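Local coordinates for Serine/threonine-protein kinase Tel1 (Chaetomium thermophilum, PDB 6SKY) that probably acts as a DNA-damage-sensing serine/threonine kinase that transfers phosphate from ATP to protein substrates and so activates checkpoint signalling, at residues Leu1677-Thr1682 with Ser1719-Leu1724; Asp2156-Gln2161 with Ser2189-Ser2194; Leu2376-Tyr2381 with Glu2409-Val2414; Pro2558-Glu2563 with His2572-His2577. All blocks are in the same frame, centred on the assembly; numbering follows the deposited sequence.

Contact 1: Leu1677-Thr1682 with Ser1719-Leu1724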
loop_
_atom_site.group_PDB
_atom_site.type_symbol
_atom_site.label_atom_id
_atom_site.label_comp_id
_atom_site.label_asym_id
_atom_site.label_seq_id
_atom_site.Cartn_x
_atom_site.Cartn_y
_atom_site.Cartn_z
ATOM N N LEU A 1677 -19.145 -13.173 57.960
ATOM C CA LEU A 1677 -18.902 -14.576 57.650
ATOM C C LEU A 1677 -19.513 -15.489 58.700
ATOM O O LEU A 1677 -20.030 -16.560 58.371
ATOM C CB LEU A 1677 -17.410 -14.840 57.532
ATOM C CG LEU A 1677 -16.782 -14.583 56.175
ATOM C CD1 LEU A 1677 -15.361 -15.037 56.209
ATOM C CD2 LEU A 1677 -17.539 -15.325 55.125
ATOM N N ILE A 1678 -19.459 -15.091 59.966
ATOM C CA ILE A 1678 -20.010 -15.922 61.029
ATOM C C ILE A 1678 -21.527 -15.835 61.051
ATOM O O ILE A 1678 -22.210 -16.832 61.288
ATOM C CB ILE A 1678 -19.399 -15.523 62.379
ATOM C CG1 ILE A 1678 -17.927 -15.911 62.425
ATOM C CG2 ILE A 1678 -20.129 -16.182 63.506
ATOM C CD1 ILE A 1678 -17.208 -15.393 63.629
ATOM N N LYS A 1679 -22.080 -14.654 60.792
ATOM C CA LYS A 1679 -23.526 -14.500 60.762
ATOM C C LYS A 1679 -24.148 -15.317 59.645
ATOM O O LYS A 1679 -25.221 -15.899 59.821
ATOM C CB LYS A 1679 -23.890 -13.031 60.599
ATOM C CG LYS A 1679 -25.364 -12.785 60.490
ATOM C CD LYS A 1679 -25.643 -11.376 60.032
ATOM C CE LYS A 1679 -25.159 -11.163 58.620
ATOM N NZ LYS A 1679 -25.379 -9.768 58.172
ATOM N N SER A 1680 -23.496 -15.378 58.484
ATOM C CA SER A 1680 -24.056 -16.163 57.394
ATOM C C SER A 1680 -24.123 -17.647 57.716
ATOM O O SER A 1680 -24.818 -18.383 57.012
ATOM C CB SER A 1680 -23.246 -15.957 56.123
ATOM O OG SER A 1680 -22.098 -16.779 56.125
ATOM N N LEU A 1681 -23.429 -18.103 58.756
ATOM C CA LEU A 1681 -23.468 -19.504 59.144
ATOM C C LEU A 1681 -24.690 -19.854 59.975
ATOM O O LEU A 1681 -25.031 -21.034 60.081
ATOM C CB LEU A 1681 -22.215 -19.859 59.933
ATOM C CG LEU A 1681 -21.196 -20.737 59.239
ATOM C CD1 LEU A 1681 -20.910 -20.193 57.871
ATOM C CD2 LEU A 1681 -19.947 -20.776 60.074
ATOM N N THR A 1682 -25.348 -18.864 60.574
ATOM C CA THR A 1682 -26.533 -19.149 61.371
ATOM C C THR A 1682 -27.703 -19.555 60.488
ATOM O O THR A 1682 -28.477 -20.448 60.847
ATOM C CB THR A 1682 -26.904 -17.935 62.215
ATOM O OG1 THR A 1682 -27.105 -16.806 61.364
ATOM C CG2 THR A 1682 -25.807 -17.619 63.191
ATOM N N SER A 1719 -22.837 -5.166 61.450
ATOM C CA SER A 1719 -22.819 -6.488 60.844
ATOM C C SER A 1719 -24.045 -7.321 61.177
ATOM O O SER A 1719 -24.430 -8.179 60.380
ATOM C CB SER A 1719 -21.573 -7.252 61.286
ATOM O OG SER A 1719 -20.406 -6.589 60.851
ATOM N N LEU A 1720 -24.664 -7.096 62.326
ATOM C CA LEU A 1720 -25.765 -7.938 62.744
ATOM C C LEU A 1720 -27.070 -7.157 62.769
ATOM O O LEU A 1720 -27.083 -5.984 63.158
ATOM C CB LEU A 1720 -25.510 -8.522 64.136
ATOM C CG LEU A 1720 -24.175 -9.217 64.381
ATOM C CD1 LEU A 1720 -24.136 -9.761 65.784
ATOM C CD2 LEU A 1720 -23.937 -10.322 63.380
ATOM N N PRO A 1721 -28.174 -7.766 62.353
ATOM C CA PRO A 1721 -29.481 -7.144 62.573
ATOM C C PRO A 1721 -29.830 -7.135 64.052
ATOM O O PRO A 1721 -29.242 -7.852 64.863
ATOM C CB PRO A 1721 -30.439 -8.032 61.775
ATOM C CG PRO A 1721 -29.726 -9.317 61.617
ATOM C CD PRO A 1721 -28.274 -8.990 61.546
ATOM N N GLU A 1722 -30.805 -6.300 64.399
ATOM C CA GLU A 1722 -31.124 -6.099 65.809
ATOM C C GLU A 1722 -31.616 -7.355 66.520
ATOM O O GLU A 1722 -31.179 -7.587 67.662
ATOM C CB GLU A 1722 -32.146 -4.969 65.955
ATOM C CG GLU A 1722 -32.458 -4.623 67.397
ATOM C CD GLU A 1722 -33.614 -3.658 67.519
ATOM O OE1 GLU A 1722 -34.176 -3.279 66.469
ATOM O OE2 GLU A 1722 -33.963 -3.282 68.658
ATOM N N PRO A 1723 -32.506 -8.179 65.955
ATOM C CA PRO A 1723 -32.910 -9.390 66.686
ATOM C C PRO A 1723 -31.753 -10.319 67.005
ATOM O O PRO A 1723 -31.733 -10.920 68.083
ATOM C CB PRO A 1723 -33.926 -10.043 65.739
ATOM C CG PRO A 1723 -33.664 -9.442 64.417
ATOM C CD PRO A 1723 -33.261 -8.042 64.701
ATOM N N LEU A 1724 -30.784 -10.453 66.102
ATOM C CA LEU A 1724 -29.616 -11.271 66.396
ATOM C C LEU A 1724 -28.645 -10.547 67.313
ATOM O O LEU A 1724 -27.898 -11.192 68.055
ATOM C CB LEU A 1724 -28.921 -11.679 65.097
ATOM C CG LEU A 1724 -27.699 -12.589 65.204
ATOM C CD1 LEU A 1724 -28.012 -13.814 66.018
ATOM C CD2 LEU A 1724 -27.221 -12.982 63.830
#
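Lys-1679 carries nearly all of this contact from its side of the chain. Its ammonium group reaches the end of helix 1710-1719 and gives a hydrogen bond from NZ to the backbone O of Ser-1719, at 2.9 Å. The C=O...donor angle is 169°, so NZ sits almost straight out from the carbonyl oxygen. A helix C-terminal end gathers partial negative charge, and this would probably favour the lysine charge there. The rest of the side chain is used as an aliphatic arm. CB of Lys-1679 lies 3.9 Å from CD2 of Leu-1720, the two side chains running antiparallel alongside each other. The lysine CG is 3.8 Å from CD2 of Leu-1724, and farther out the lysine CD meets CD of Pro-1721 at 3.9 Å. The lysine CG stands anti to the backbone N (chi1 177°), which sends the chain out toward the turn, and the bend at chi3 (66°) then brings NZ round to the carbonyl. With an alanine here the Ser-1719 carbonyl would probably lose this donor, and Leu-1724 and Pro-1721 the CG and CD they pack on. One turn on, Thr-1682 OG1 bonds back to the O of Lys-1679 at 2.6 Å. Pro-1721 is the N-cap of the next helix, 1722-1726. The lysine thus joins helix 1670-1684 to the corner between two later helices in the alpha-solenoid part of the protein. Helix 1687-1706 packs on Ile-1678 and Leu-1681, helix 1793-1808 on Leu-1677, and Tyr-1429 of helix 1429-1441 on Thr-1682 and Leu-1724.

Contact 2: Asp2156-Gln2161 with Ser2189-Ser2194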
loop_
_atom_site.group_PDB
_atom_site.type_symbol
_atom_site.label_atom_id
_atom_site.label_comp_id
_atom_site.label_asym_id
_atom_site.label_seq_id
_atom_site.Cartn_x
_atom_site.Cartn_y
_atom_site.Cartn_z
ATOM N N ASP A 2156 -37.540 -20.730 -0.541
ATOM C CA ASP A 2156 -37.489 -19.925 0.676
ATOM C C ASP A 2156 -36.158 -20.089 1.395
ATOM O O ASP A 2156 -35.545 -19.105 1.827
ATOM C CB ASP A 2156 -38.634 -20.313 1.602
ATOM C CG ASP A 2156 -39.986 -19.976 1.028
ATOM O OD1 ASP A 2156 -40.074 -19.002 0.254
ATOM O OD2 ASP A 2156 -40.966 -20.678 1.356
ATOM N N ALA A 2157 -35.706 -21.331 1.553
ATOM C CA ALA A 2157 -34.438 -21.576 2.223
ATOM C C ALA A 2157 -33.278 -20.966 1.452
ATOM O O ALA A 2157 -32.366 -20.376 2.043
ATOM C CB ALA A 2157 -34.235 -23.075 2.406
ATOM N N ARG A 2158 -33.307 -21.075 0.125
ATOM C CA ARG A 2158 -32.253 -20.484 -0.685
ATOM C C ARG A 2158 -32.247 -18.970 -0.563
ATOM O O ARG A 2158 -31.185 -18.353 -0.423
ATOM C CB ARG A 2158 -32.433 -20.896 -2.135
ATOM C CG ARG A 2158 -31.183 -20.813 -2.928
ATOM C CD ARG A 2158 -30.165 -21.743 -2.355
ATOM N NE ARG A 2158 -29.344 -22.323 -3.398
ATOM C CZ ARG A 2158 -28.644 -23.435 -3.248
ATOM N NH1 ARG A 2158 -27.922 -23.899 -4.254
ATOM N NH2 ARG A 2158 -28.672 -24.085 -2.095
ATOM N N LEU A 2159 -33.423 -18.353 -0.616
ATOM C CA LEU A 2159 -33.500 -16.906 -0.518
ATOM C C LEU A 2159 -32.994 -16.415 0.828
ATOM O O LEU A 2159 -32.295 -15.397 0.904
ATOM C CB LEU A 2159 -34.936 -16.463 -0.752
ATOM C CG LEU A 2159 -35.132 -14.991 -1.053
ATOM C CD1 LEU A 2159 -34.221 -14.596 -2.173
ATOM C CD2 LEU A 2159 -36.564 -14.758 -1.431
ATOM N N VAL A 2160 -33.320 -17.131 1.904
ATOM C CA VAL A 2160 -32.872 -16.686 3.217
ATOM C C VAL A 2160 -31.371 -16.887 3.368
ATOM O O VAL A 2160 -30.696 -16.081 4.021
ATOM C CB VAL A 2160 -33.679 -17.391 4.322
ATOM C CG1 VAL A 2160 -32.881 -18.472 4.986
ATOM C CG2 VAL A 2160 -34.131 -16.389 5.343
ATOM N N GLN A 2161 -30.813 -17.920 2.736
ATOM C CA GLN A 2161 -29.365 -18.091 2.755
ATOM C C GLN A 2161 -28.667 -16.949 2.034
ATOM O O GLN A 2161 -27.657 -16.420 2.512
ATOM C CB GLN A 2161 -28.994 -19.418 2.114
ATOM C CG GLN A 2161 -27.523 -19.661 2.037
ATOM C CD GLN A 2161 -27.188 -20.810 1.145
ATOM O OE1 GLN A 2161 -28.049 -21.353 0.474
ATOM N NE2 GLN A 2161 -25.931 -21.190 1.123
ATOM N N SER A 2189 -21.559 -16.261 -5.863
ATOM C CA SER A 2189 -21.612 -16.425 -7.306
ATOM C C SER A 2189 -21.778 -17.880 -7.693
ATOM O O SER A 2189 -22.349 -18.180 -8.744
ATOM C CB SER A 2189 -20.357 -15.852 -7.947
ATOM O OG SER A 2189 -20.326 -14.450 -7.833
ATOM N N ASP A 2190 -21.284 -18.801 -6.868
ATOM C CA ASP A 2190 -21.485 -20.211 -7.183
ATOM C C ASP A 2190 -22.913 -20.689 -6.955
ATOM O O ASP A 2190 -23.241 -21.806 -7.359
ATOM C CB ASP A 2190 -20.529 -21.070 -6.372
ATOM C CG ASP A 2190 -19.122 -20.964 -6.867
ATOM O OD1 ASP A 2190 -18.834 -20.012 -7.614
ATOM O OD2 ASP A 2190 -18.300 -21.832 -6.525
ATOM N N LEU A 2191 -23.765 -19.887 -6.337
ATOM C CA LEU A 2191 -25.136 -20.278 -6.058
ATOM C C LEU A 2191 -26.111 -19.868 -7.145
ATOM O O LEU A 2191 -27.287 -20.217 -7.052
ATOM C CB LEU A 2191 -25.599 -19.666 -4.737
ATOM C CG LEU A 2191 -25.594 -20.517 -3.476
ATOM C CD1 LEU A 2191 -24.380 -21.396 -3.420
ATOM C CD2 LEU A 2191 -25.632 -19.611 -2.282
ATOM N N ILE A 2192 -25.670 -19.134 -8.157
ATOM C CA ILE A 2192 -26.579 -18.581 -9.157
ATOM C C ILE A 2192 -27.142 -19.668 -10.069
ATOM O O ILE A 2192 -28.347 -19.646 -10.352
ATOM C CB ILE A 2192 -25.895 -17.466 -9.959
ATOM C CG1 ILE A 2192 -25.941 -16.163 -9.174
ATOM C CG2 ILE A 2192 -26.553 -17.279 -11.299
ATOM C CD1 ILE A 2192 -25.262 -15.024 -9.866
ATOM N N PRO A 2193 -26.346 -20.630 -10.560
ATOM C CA PRO A 2193 -26.947 -21.723 -11.341
ATOM C C PRO A 2193 -28.063 -22.458 -10.617
ATOM O O PRO A 2193 -29.137 -22.668 -11.189
ATOM C CB PRO A 2193 -25.748 -22.631 -11.614
ATOM C CG PRO A 2193 -24.614 -21.727 -11.643
ATOM C CD PRO A 2193 -24.875 -20.707 -10.600
ATOM N N SER A 2194 -27.838 -22.856 -9.372
ATOM C CA SER A 2194 -28.841 -23.568 -8.597
ATOM C C SER A 2194 -29.881 -22.648 -7.985
ATOM O O SER A 2194 -30.707 -23.114 -7.200
ATOM C CB SER A 2194 -28.167 -24.384 -7.499
ATOM O OG SER A 2194 -27.330 -23.565 -6.708
#
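The guanidinium group of Arg-2158 has Leu-2191 over one face and Ser-2194 at its edge. CG of Leu-2191 stands 3.9 Å above the plane, displaced toward the rim. OG of Ser-2194 lies in that plane and takes a hydrogen bond from NH1 of Arg-2158. The modelled length, 2.5 Å, is short and its exact value doubtful. The other terminal nitrogen, NH2, is hydrogen-bonded to OG of Ser-2142 on helix 2124-2143. Two bonds to different parts of the chain would probably help fix the rotation of the flat group. The amide of Gln-2161, one turn along the helix, is the second flat group. CD2 of Leu-2191 lies 3.8 Å from NE2 of Gln-2161 and 4.0 Å from the glutamine CD. Leu-2191 thus reaches both polar side chains, CG to the arginine and CD2 to the glutamine. The arginine leaves the helix with CG anti to the backbone N (chi1 -157°), and bends at chi2 and chi3 then swing its end over to the turn. A leucine in its place would probably leave the hydroxyls of Ser-2194 and Ser-2142 without their guanidinium donors and Leu-2191 without the flat group beneath it. Ser-2189 to Ile-2192 form a type I beta turn at the end of helix 2178-2189, and Asp-2190 packs on His-1966 of the second subunit. The contact ties helix 2154-2174 to the turn that ends the next helix, 2178-2189. Such consecutive helices packed in series are the build of the FAT domain, an alpha-solenoid of TPR-like helices.

Contact 3: Leu2376-Tyr2381 with Glu2409-Val2414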
loop_
_atom_site.group_PDB
_atom_site.type_symbol
_atom_site.label_atom_id
_atom_site.label_comp_id
_atom_site.label_asym_id
_atom_site.label_seq_id
_atom_site.Cartn_x
_atom_site.Cartn_y
_atom_site.Cartn_z
ATOM N N LEU A 2376 -27.911 23.979 -8.325
ATOM C CA LEU A 2376 -28.102 22.554 -8.083
ATOM C C LEU A 2376 -27.487 22.128 -6.761
ATOM O O LEU A 2376 -28.057 21.301 -6.043
ATOM C CB LEU A 2376 -27.512 21.744 -9.226
ATOM C CG LEU A 2376 -28.193 21.908 -10.573
ATOM C CD1 LEU A 2376 -27.440 21.130 -11.610
ATOM C CD2 LEU A 2376 -29.608 21.426 -10.477
ATOM N N CYS A 2377 -26.336 22.695 -6.411
ATOM C CA CYS A 2377 -25.677 22.335 -5.162
ATOM C C CYS A 2377 -26.537 22.703 -3.963
ATOM O O CYS A 2377 -26.776 21.875 -3.078
ATOM C CB CYS A 2377 -24.318 23.026 -5.088
ATOM S SG CYS A 2377 -23.255 22.486 -3.762
ATOM N N ILE A 2378 -27.019 23.944 -3.918
ATOM C CA ILE A 2378 -27.803 24.368 -2.763
ATOM C C ILE A 2378 -29.110 23.593 -2.687
ATOM O O ILE A 2378 -29.506 23.113 -1.613
ATOM C CB ILE A 2378 -28.040 25.885 -2.806
ATOM C CG1 ILE A 2378 -26.806 26.617 -2.303
ATOM C CG2 ILE A 2378 -29.220 26.263 -1.962
ATOM C CD1 ILE A 2378 -26.951 28.089 -2.309
ATOM N N GLU A 2379 -29.791 23.437 -3.822
ATOM C CA GLU A 2379 -31.070 22.743 -3.818
ATOM C C GLU A 2379 -30.926 21.304 -3.357
ATOM O O GLU A 2379 -31.738 20.820 -2.565
ATOM C CB GLU A 2379 -31.685 22.798 -5.206
ATOM C CG GLU A 2379 -32.811 21.837 -5.408
ATOM C CD GLU A 2379 -33.348 21.892 -6.813
ATOM O OE1 GLU A 2379 -32.925 22.782 -7.575
ATOM O OE2 GLU A 2379 -34.190 21.045 -7.161
ATOM N N ASN A 2380 -29.895 20.601 -3.824
ATOM C CA ASN A 2380 -29.760 19.204 -3.447
ATOM C C ASN A 2380 -29.239 19.028 -2.032
ATOM O O ASN A 2380 -29.576 18.038 -1.392
ATOM C CB ASN A 2380 -28.865 18.476 -4.436
ATOM C CG ASN A 2380 -29.515 18.292 -5.773
ATOM O OD1 ASN A 2380 -30.568 17.689 -5.886
ATOM N ND2 ASN A 2380 -28.892 18.822 -6.798
ATOM N N TYR A 2381 -28.447 19.963 -1.505
ATOM C CA TYR A 2381 -28.123 19.904 -0.081
ATOM C C TYR A 2381 -29.380 20.022 0.763
ATOM O O TYR A 2381 -29.583 19.257 1.713
ATOM C CB TYR A 2381 -27.137 21.004 0.293
ATOM C CG TYR A 2381 -25.702 20.595 0.172
ATOM C CD1 TYR A 2381 -25.284 19.362 0.602
ATOM C CD2 TYR A 2381 -24.769 21.437 -0.391
ATOM C CE1 TYR A 2381 -23.986 18.985 0.485
ATOM C CE2 TYR A 2381 -23.470 21.063 -0.512
ATOM C CZ TYR A 2381 -23.082 19.837 -0.071
ATOM O OH TYR A 2381 -21.776 19.453 -0.190
ATOM N N GLU A 2409 -28.478 36.726 -5.555
ATOM C CA GLU A 2409 -29.902 36.535 -5.315
ATOM C C GLU A 2409 -30.415 35.194 -5.816
ATOM O O GLU A 2409 -31.495 34.764 -5.400
ATOM C CB GLU A 2409 -30.695 37.668 -5.960
ATOM C CG GLU A 2409 -31.935 38.068 -5.182
ATOM C CD GLU A 2409 -31.620 38.554 -3.775
ATOM O OE1 GLU A 2409 -30.508 39.076 -3.553
ATOM O OE2 GLU A 2409 -32.485 38.413 -2.888
ATOM N N VAL A 2410 -29.666 34.521 -6.686
ATOM C CA VAL A 2410 -30.070 33.201 -7.152
ATOM C C VAL A 2410 -30.013 32.189 -6.012
ATOM O O VAL A 2410 -30.930 31.371 -5.833
ATOM C CB VAL A 2410 -29.186 32.795 -8.342
ATOM C CG1 VAL A 2410 -28.765 31.351 -8.244
ATOM C CG2 VAL A 2410 -29.916 33.061 -9.643
ATOM N N ALA A 2411 -28.944 32.241 -5.215
ATOM C CA ALA A 2411 -28.847 31.379 -4.048
ATOM C C ALA A 2411 -29.986 31.645 -3.084
ATOM O O ALA A 2411 -30.570 30.711 -2.526
ATOM C CB ALA A 2411 -27.504 31.585 -3.358
ATOM N N ASN A 2412 -30.331 32.913 -2.889
ATOM C CA ASN A 2412 -31.400 33.232 -1.958
ATOM C C ASN A 2412 -32.754 32.788 -2.480
ATOM O O ASN A 2412 -33.609 32.393 -1.690
ATOM C CB ASN A 2412 -31.392 34.720 -1.648
ATOM C CG ASN A 2412 -30.131 35.147 -0.949
ATOM O OD1 ASN A 2412 -29.580 34.404 -0.149
ATOM N ND2 ASN A 2412 -29.656 36.340 -1.257
ATOM N N GLU A 2413 -32.967 32.799 -3.795
ATOM C CA GLU A 2413 -34.229 32.278 -4.311
ATOM C C GLU A 2413 -34.336 30.775 -4.103
ATOM O O GLU A 2413 -35.389 30.273 -3.688
ATOM C CB GLU A 2413 -34.387 32.619 -5.788
ATOM C CG GLU A 2413 -34.475 34.100 -6.070
ATOM C CD GLU A 2413 -35.541 34.796 -5.250
ATOM O OE1 GLU A 2413 -36.600 34.184 -4.998
ATOM O OE2 GLU A 2413 -35.317 35.958 -4.857
ATOM N N VAL A 2414 -33.257 30.038 -4.372
ATOM C CA VAL A 2414 -33.306 28.593 -4.159
ATOM C C VAL A 2414 -33.528 28.272 -2.685
ATOM O O VAL A 2414 -34.323 27.386 -2.332
ATOM C CB VAL A 2414 -32.030 27.928 -4.693
ATOM C CG1 VAL A 2414 -32.086 26.448 -4.458
ATOM C CG2 VAL A 2414 -31.879 28.212 -6.151
#
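Ile-2378 meets segment 2409-2414 with two branches, one on Ala-2411 and one on Val-2414. Its CD1 rests against the methyl CB of Ala-2411 at 3.7 Å. Its CG2 touches CG1 of Val-2414 at 3.8 Å, and these two side chains cross at a slant. The chi1 of the isoleucine (-80°) explains this division: CG1 lies beside the backbone N and carries CD1 across to the alanine, while CG2 is anti to that N and is left for the valine. Ala-2411 and Val-2414 are three residues apart and lie on the same side of their helix, so one side chain can meet both. On the valine, CG1 is the branch that does the touching. It is anti to the backbone N (chi1 179°). The CG1 methyl of Val-2414 also lies 3.7 Å from CB of Glu-2379. Glu-2379 therefore takes part through the base of its side chain, and its carboxylate makes no contact with the other segment. No hydrogen bond joins the two segments; the contact is held by aliphatic packing alone. The segment axes come within 9.6 Å and run nearly parallel, crossing at -22°. The small alanine lets the isoleucine end come close to the helix backbone. The contact packs the short helix 2409-2418 on the long helix 2348-2387 within the FAT region. Between them in sequence comes helix 2394-2404, whose Leu-2401 also packs on Ile-2378. Helix 2286-2303 touches Leu-2376, Cys-2377 and Asn-2380 of the long helix. Helix 2444-2459 packs on Glu-2409, Asn-2412 and Glu-2413.

Contact 4: Pro2558-Glu2563 with His2572-His2577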
loop_
_atom_site.group_PDB
_atom_site.type_symbol
_atom_site.label_atom_id
_atom_site.label_comp_id
_atom_site.label_asym_id
_atom_site.label_seq_id
_atom_site.Cartn_x
_atom_site.Cartn_y
_atom_site.Cartn_z
ATOM N N PRO A 2558 -28.790 25.613 33.650
ATOM C CA PRO A 2558 -28.276 26.203 32.410
ATOM C C PRO A 2558 -27.023 25.533 31.901
ATOM O O PRO A 2558 -26.702 25.680 30.719
ATOM C CB PRO A 2558 -28.014 27.659 32.799
ATOM C CG PRO A 2558 -28.743 27.860 34.062
ATOM C CD PRO A 2558 -28.730 26.561 34.764
ATOM N N THR A 2559 -26.313 24.792 32.744
ATOM C CA THR A 2559 -25.081 24.119 32.370
ATOM C C THR A 2559 -25.285 22.641 32.093
ATOM O O THR A 2559 -24.307 21.904 31.984
ATOM C CB THR A 2559 -24.043 24.295 33.465
ATOM O OG1 THR A 2559 -24.526 23.695 34.669
ATOM C CG2 THR A 2559 -23.796 25.751 33.710
ATOM N N LEU A 2560 -26.524 22.192 31.987
ATOM C CA LEU A 2560 -26.820 20.814 31.638
ATOM C C LEU A 2560 -26.850 20.670 30.126
ATOM O O LEU A 2560 -27.475 21.478 29.435
ATOM C CB LEU A 2560 -28.159 20.389 32.234
ATOM C CG LEU A 2560 -28.737 19.073 31.735
ATOM C CD1 LEU A 2560 -27.967 17.921 32.318
ATOM C CD2 LEU A 2560 -30.194 18.977 32.087
ATOM N N GLN A 2561 -26.184 19.642 29.616
ATOM C CA GLN A 2561 -26.148 19.382 28.183
ATOM C C GLN A 2561 -27.407 18.629 27.784
ATOM O O GLN A 2561 -27.605 17.479 28.182
ATOM C CB GLN A 2561 -24.899 18.591 27.820
ATOM C CG GLN A 2561 -23.649 19.088 28.511
ATOM C CD GLN A 2561 -22.386 18.524 27.908
ATOM O OE1 GLN A 2561 -21.545 17.972 28.609
ATOM N NE2 GLN A 2561 -22.242 18.668 26.601
ATOM N N ILE A 2562 -28.257 19.275 26.999
ATOM C CA ILE A 2562 -29.519 18.705 26.554
ATOM C C ILE A 2562 -29.346 18.213 25.127
ATOM O O ILE A 2562 -28.913 18.969 24.252
ATOM C CB ILE A 2562 -30.652 19.740 26.638
ATOM C CG1 ILE A 2562 -30.752 20.313 28.044
ATOM C CG2 ILE A 2562 -31.967 19.129 26.239
ATOM C CD1 ILE A 2562 -31.804 21.367 28.178
ATOM N N GLU A 2563 -29.683 16.954 24.886
ATOM C CA GLU A 2563 -29.653 16.435 23.530
ATOM C C GLU A 2563 -30.864 16.933 22.758
ATOM O O GLU A 2563 -31.911 17.231 23.332
ATOM C CB GLU A 2563 -29.629 14.911 23.535
ATOM C CG GLU A 2563 -28.534 14.322 24.395
ATOM C CD GLU A 2563 -27.148 14.703 23.925
ATOM O OE1 GLU A 2563 -26.941 14.817 22.700
ATOM O OE2 GLU A 2563 -26.261 14.891 24.781
ATOM N N HIS A 2572 -39.136 15.764 29.506
ATOM C CA HIS A 2572 -38.332 14.840 30.291
ATOM C C HIS A 2572 -37.044 15.460 30.807
ATOM O O HIS A 2572 -36.163 14.726 31.259
ATOM C CB HIS A 2572 -37.998 13.602 29.461
ATOM C CG HIS A 2572 -37.133 13.892 28.276
ATOM N ND1 HIS A 2572 -35.758 13.884 28.340
ATOM C CD2 HIS A 2572 -37.449 14.207 26.998
ATOM C CE1 HIS A 2572 -35.262 14.178 27.151
ATOM N NE2 HIS A 2572 -36.267 14.380 26.319
ATOM N N VAL A 2573 -36.909 16.780 30.745
ATOM C CA VAL A 2573 -35.676 17.456 31.132
ATOM C C VAL A 2573 -35.776 17.875 32.593
ATOM O O VAL A 2573 -36.782 18.472 32.995
ATOM C CB VAL A 2573 -35.404 18.665 30.228
ATOM C CG1 VAL A 2573 -33.923 18.972 30.189
ATOM C CG2 VAL A 2573 -35.930 18.409 28.838
ATOM N N PRO A 2574 -34.768 17.597 33.413
ATOM C CA PRO A 2574 -34.847 17.967 34.830
ATOM C C PRO A 2574 -34.814 19.475 35.015
ATOM O O PRO A 2574 -33.935 20.153 34.491
ATOM C CB PRO A 2574 -33.606 17.305 35.434
ATOM C CG PRO A 2574 -32.678 17.158 34.298
ATOM C CD PRO A 2574 -33.529 16.871 33.109
ATOM N N MET A 2575 -35.771 19.990 35.771
ATOM C CA MET A 2575 -35.766 21.395 36.140
ATOM C C MET A 2575 -34.977 21.585 37.426
ATOM O O MET A 2575 -34.702 20.635 38.156
ATOM C CB MET A 2575 -37.187 21.916 36.314
ATOM C CG MET A 2575 -38.063 21.699 35.107
ATOM S SD MET A 2575 -37.711 22.824 33.755
ATOM C CE MET A 2575 -38.237 21.840 32.359
ATOM N N ILE A 2576 -34.596 22.828 37.692
ATOM C CA ILE A 2576 -33.942 23.128 38.957
ATOM C C ILE A 2576 -34.982 23.061 40.063
ATOM O O ILE A 2576 -35.974 23.797 40.046
ATOM C CB ILE A 2576 -33.262 24.498 38.924
ATOM C CG1 ILE A 2576 -32.045 24.471 38.016
ATOM C CG2 ILE A 2576 -32.841 24.902 40.312
ATOM C CD1 ILE A 2576 -31.290 25.763 38.002
ATOM N N HIS A 2577 -34.768 22.166 41.023
ATOM C CA HIS A 2577 -35.680 22.060 42.154
ATOM C C HIS A 2577 -35.346 23.099 43.212
ATOM O O HIS A 2577 -36.186 23.926 43.573
ATOM C CB HIS A 2577 -35.623 20.649 42.738
ATOM C CG HIS A 2577 -36.513 20.446 43.920
ATOM N ND1 HIS A 2577 -36.083 20.632 45.214
ATOM C CD2 HIS A 2577 -37.809 20.067 44.002
ATOM C CE1 HIS A 2577 -37.078 20.380 46.046
ATOM N NE2 HIS A 2577 -38.136 20.035 45.335
#
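The backbones of Pro-2558 to Glu-2563 and His-2572 to His-2577 run in opposite directions without a hydrogen bond between them, the CA atoms of Ile-2562 and Val-2573 being 7.8 Å apart. Side chains make the contact. CD1 of Ile-2562 touches CG1 of Val-2573 at 3.8 Å, and the two side chains cross at about a right angle. The CG1 branch of the isoleucine lies beside its backbone N (chi1 -55°), which turns CD1 across to the valine. CD2 of Leu-2560 rests on CG of Pro-2574 at 3.8 Å, these side chains also crossing at about a right angle. The same leucine CD2 lies 4.2 Å from CG1 of Val-2573. This is the lead-in to the kinase N-lobe: the loop after helix 2541-2552 passes over its antiparallel sheet and turns back to enter strand 2576-2585. Tyr-2605 on strand 2604-2611 touches both Leu-2560 and Pro-2574. At the strand end of the contact, CD of Pro-2558 meets CD1 of Ile-2576 at 4.2 Å. Backbone oxygens of the loop bond outward, Leu-2560 O to NZ of Lys-2650 and Ile-2562 O to NE2 of His-2463. Tyr-2462, on helix 2461-2472, packs against Ile-2562.

The four contacts follow one another along the chain without overlap, and none touches another. Contact 1 lies in the helical region toward the N-terminal end of the modelled chain. Contacts 2 and 3 both fall in the FAT range, yet their centres are 47 Å apart. Contact 4 packs against the kinase N-lobe sheet, where the side chain of Leu-2560 is about 13 Å from the bound nucleotide analogue. Contacts 1 and 3 are the most distant, 77 Å between centres, on opposite sides of the chain's centre. Contacts 3 and 4 are the closest, 37 Å between centres. Three contacts thus lie in the helical, solenoid part, and the fourth packs a loop within the catalytic part.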